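Long-range contact in probable transcriptional regulator (Pseudomonas aeruginosa, PDB 2NNN), which probably acts as a DNA-binding transcription factor of the MarR family: residues P52-Q57 with R93-L98. Numbering follows the deposited sequence.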
loop_
_atom_site.group_PDB
_atom_site.type_symbol
_atom_site.label_atom_id
_atom_site.label_comp_id
_atom_site.label_asym_id
_atom_site.label_seq_id
_atom_site.Cartn_x
_atom_site.Cartn_y
_atom_site.Cartn_z
ATOM N N PRO A 52 0.271 24.873 13.398
ATOM C CA PRO A 52 -0.680 25.290 12.358
ATOM C C PRO A 52 -0.075 25.301 10.938
ATOM O O PRO A 52 1.018 25.825 10.713
ATOM C CB PRO A 52 -1.132 26.689 12.814
ATOM C CG PRO A 52 -0.200 27.081 13.912
ATOM C CD PRO A 52 0.330 25.839 14.511
ATOM N N CYS A 53 -0.816 24.714 10.004
ATOM C CA CYS A 53 -0.311 24.311 8.702
ATOM C C CYS A 53 -1.504 24.281 7.772
ATOM O O CYS A 53 -2.587 23.873 8.183
ATOM C CB CYS A 53 0.283 22.892 8.797
ATOM S SG CYS A 53 1.565 22.494 7.577
ATOM N N PRO A 54 -1.332 24.739 6.520
ATOM C CA PRO A 54 -2.409 24.589 5.533
ATOM C C PRO A 54 -2.723 23.104 5.268
ATOM O O PRO A 54 -1.801 22.282 5.267
ATOM C CB PRO A 54 -1.830 25.244 4.274
ATOM C CG PRO A 54 -0.653 26.053 4.733
ATOM C CD PRO A 54 -0.144 25.423 5.971
ATOM N N GLN A 55 -3.993 22.769 5.041
ATOM C CA GLN A 55 -4.423 21.366 4.851
ATOM C C GLN A 55 -3.707 20.646 3.700
ATOM O O GLN A 55 -3.287 19.502 3.843
ATOM C CB GLN A 55 -5.938 21.284 4.645
ATOM C CG GLN A 55 -6.524 19.876 4.738
ATOM C CD GLN A 55 -8.043 19.882 4.654
ATOM O OE1 GLN A 55 -8.619 19.955 3.571
ATOM N NE2 GLN A 55 -8.696 19.816 5.803
ATOM N N ASN A 56 -3.567 21.330 2.574
ATOM C CA ASN A 56 -2.925 20.770 1.384
ATOM C C ASN A 56 -1.414 20.615 1.557
ATOM O O ASN A 56 -0.798 19.683 1.003
ATOM C CB ASN A 56 -3.244 21.633 0.160
ATOM C CG ASN A 56 -4.683 21.451 -0.331
ATOM O OD1 ASN A 56 -5.504 20.732 0.282
ATOM N ND2 ASN A 56 -4.992 22.092 -1.456
ATOM N N GLN A 57 -0.829 21.532 2.329
ATOM C CA GLN A 57 0.567 21.422 2.720
ATOM C C GLN A 57 0.771 20.254 3.673
ATOM O O GLN A 57 1.765 19.541 3.568
ATOM C CB GLN A 57 1.046 22.717 3.369
ATOM C CG GLN A 57 2.520 22.698 3.745
ATOM C CD GLN A 57 3.087 24.090 3.872
ATOM O OE1 GLN A 57 3.310 24.772 2.866
ATOM N NE2 GLN A 57 3.329 24.523 5.101
ATOM N N ARG A 93 -7.516 31.859 3.669
ATOM C CA ARG A 93 -6.921 30.563 3.975
ATOM C C ARG A 93 -7.136 30.085 5.412
ATOM O O ARG A 93 -7.201 30.877 6.349
ATOM C CB ARG A 93 -5.430 30.604 3.641
ATOM C CG ARG A 93 -4.787 29.264 3.329
ATOM C CD ARG A 93 -3.416 29.474 2.689
ATOM N NE ARG A 93 -2.725 28.207 2.452
ATOM C CZ ARG A 93 -1.736 28.038 1.577
ATOM N NH1 ARG A 93 -1.308 29.056 0.838
ATOM N NH2 ARG A 93 -1.179 26.842 1.437
ATOM N N LEU A 94 -7.249 28.764 5.553
ATOM C CA LEU A 94 -7.350 28.085 6.843
ATOM C C LEU A 94 -6.060 27.374 7.213
ATOM O O LEU A 94 -5.325 26.894 6.350
ATOM C CB LEU A 94 -8.498 27.071 6.828
ATOM C CG LEU A 94 -9.852 27.440 7.433
ATOM C CD1 LEU A 94 -10.085 28.932 7.377
ATOM C CD2 LEU A 94 -10.953 26.694 6.699
ATOM N N LEU A 95 -5.812 27.311 8.515
ATOM C CA LEU A 95 -4.708 26.565 9.086
ATOM C C LEU A 95 -5.297 25.464 9.937
ATOM O O LEU A 95 -6.262 25.688 10.654
ATOM C CB LEU A 95 -3.840 27.480 9.958
ATOM C CG LEU A 95 -2.581 28.147 9.381
ATOM C CD1 LEU A 95 -2.707 28.516 7.911
ATOM C CD2 LEU A 95 -2.181 29.359 10.221
ATOM N N VAL A 96 -4.720 24.271 9.840
ATOM C CA VAL A 96 -5.142 23.135 10.656
ATOM C C VAL A 96 -4.116 22.932 11.775
ATOM O O VAL A 96 -2.910 23.114 11.580
ATOM C CB VAL A 96 -5.329 21.840 9.811
ATOM C CG1 VAL A 96 -5.937 20.730 10.646
ATOM C CG2 VAL A 96 -6.224 22.101 8.628
ATOM N N SER A 97 -4.610 22.572 12.952
ATOM C CA SER A 97 -3.779 22.469 14.137
ATOM C C SER A 97 -4.292 21.341 14.996
ATOM O O SER A 97 -5.447 20.945 14.878
ATOM C CB SER A 97 -3.868 23.772 14.929
ATOM O OG SER A 97 -2.695 23.976 15.681
ATOM N N LEU A 98 -3.439 20.828 15.869
ATOM C CA LEU A 98 -3.880 19.859 16.872
ATOM C C LEU A 98 -4.711 20.529 17.962
ATOM O O LEU A 98 -4.312 21.561 18.514
ATOM C CB LEU A 98 -2.674 19.150 17.499
ATOM C CG LEU A 98 -2.397 17.663 17.227
ATOM C CD1 LEU A 98 -2.594 17.253 15.786
ATOM C CD2 LEU A 98 -1.014 17.292 17.710
#
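Cys-53 and Val-96 clasp each other through their backbones in a single antiparallel, hydrogen-bonded bridge. Val-96 N gives a nearly straight bond to Cys-53 O (2.7 Å, 174° at the hydrogen), while the return bond from Cys-53 N to Val-96 O is longer, 3.1 Å, and more bent. A CA-H...O contact from Pro-52 CA to Val-96 O at 3.2 Å supplements that bond.

Both bridge residues are buried. With CG2 anti to its own carbonyl carbon, Val-96 brings that methyl to 4.1 Å from Gln-55 CB, and its side chain also packs on Leu-47 of helix 38-50 and Val-73 of helix 66-78.

Pro-52 and Arg-93, by contrast, lie on the exposed side. Leu-95 lays CD2 against Pro-52 CB at 3.9 Å. The extended chain of Arg-93 carries its guanidinium to the Pro-54 ring, whose CB touches the guanidinium edge at NH2 (3.3 Å) without a hydrogen bond.

Pro-54 sits at the N-cap position, right before helix 55-61, and the bridge one residue earlier joins the lead-in to this helix to strand 93-98. Cys-53 thus adds a one-bridge third strand position beside 93-98, across from 82-87, as in the winged helix-turn-helix domain of MarR proteins.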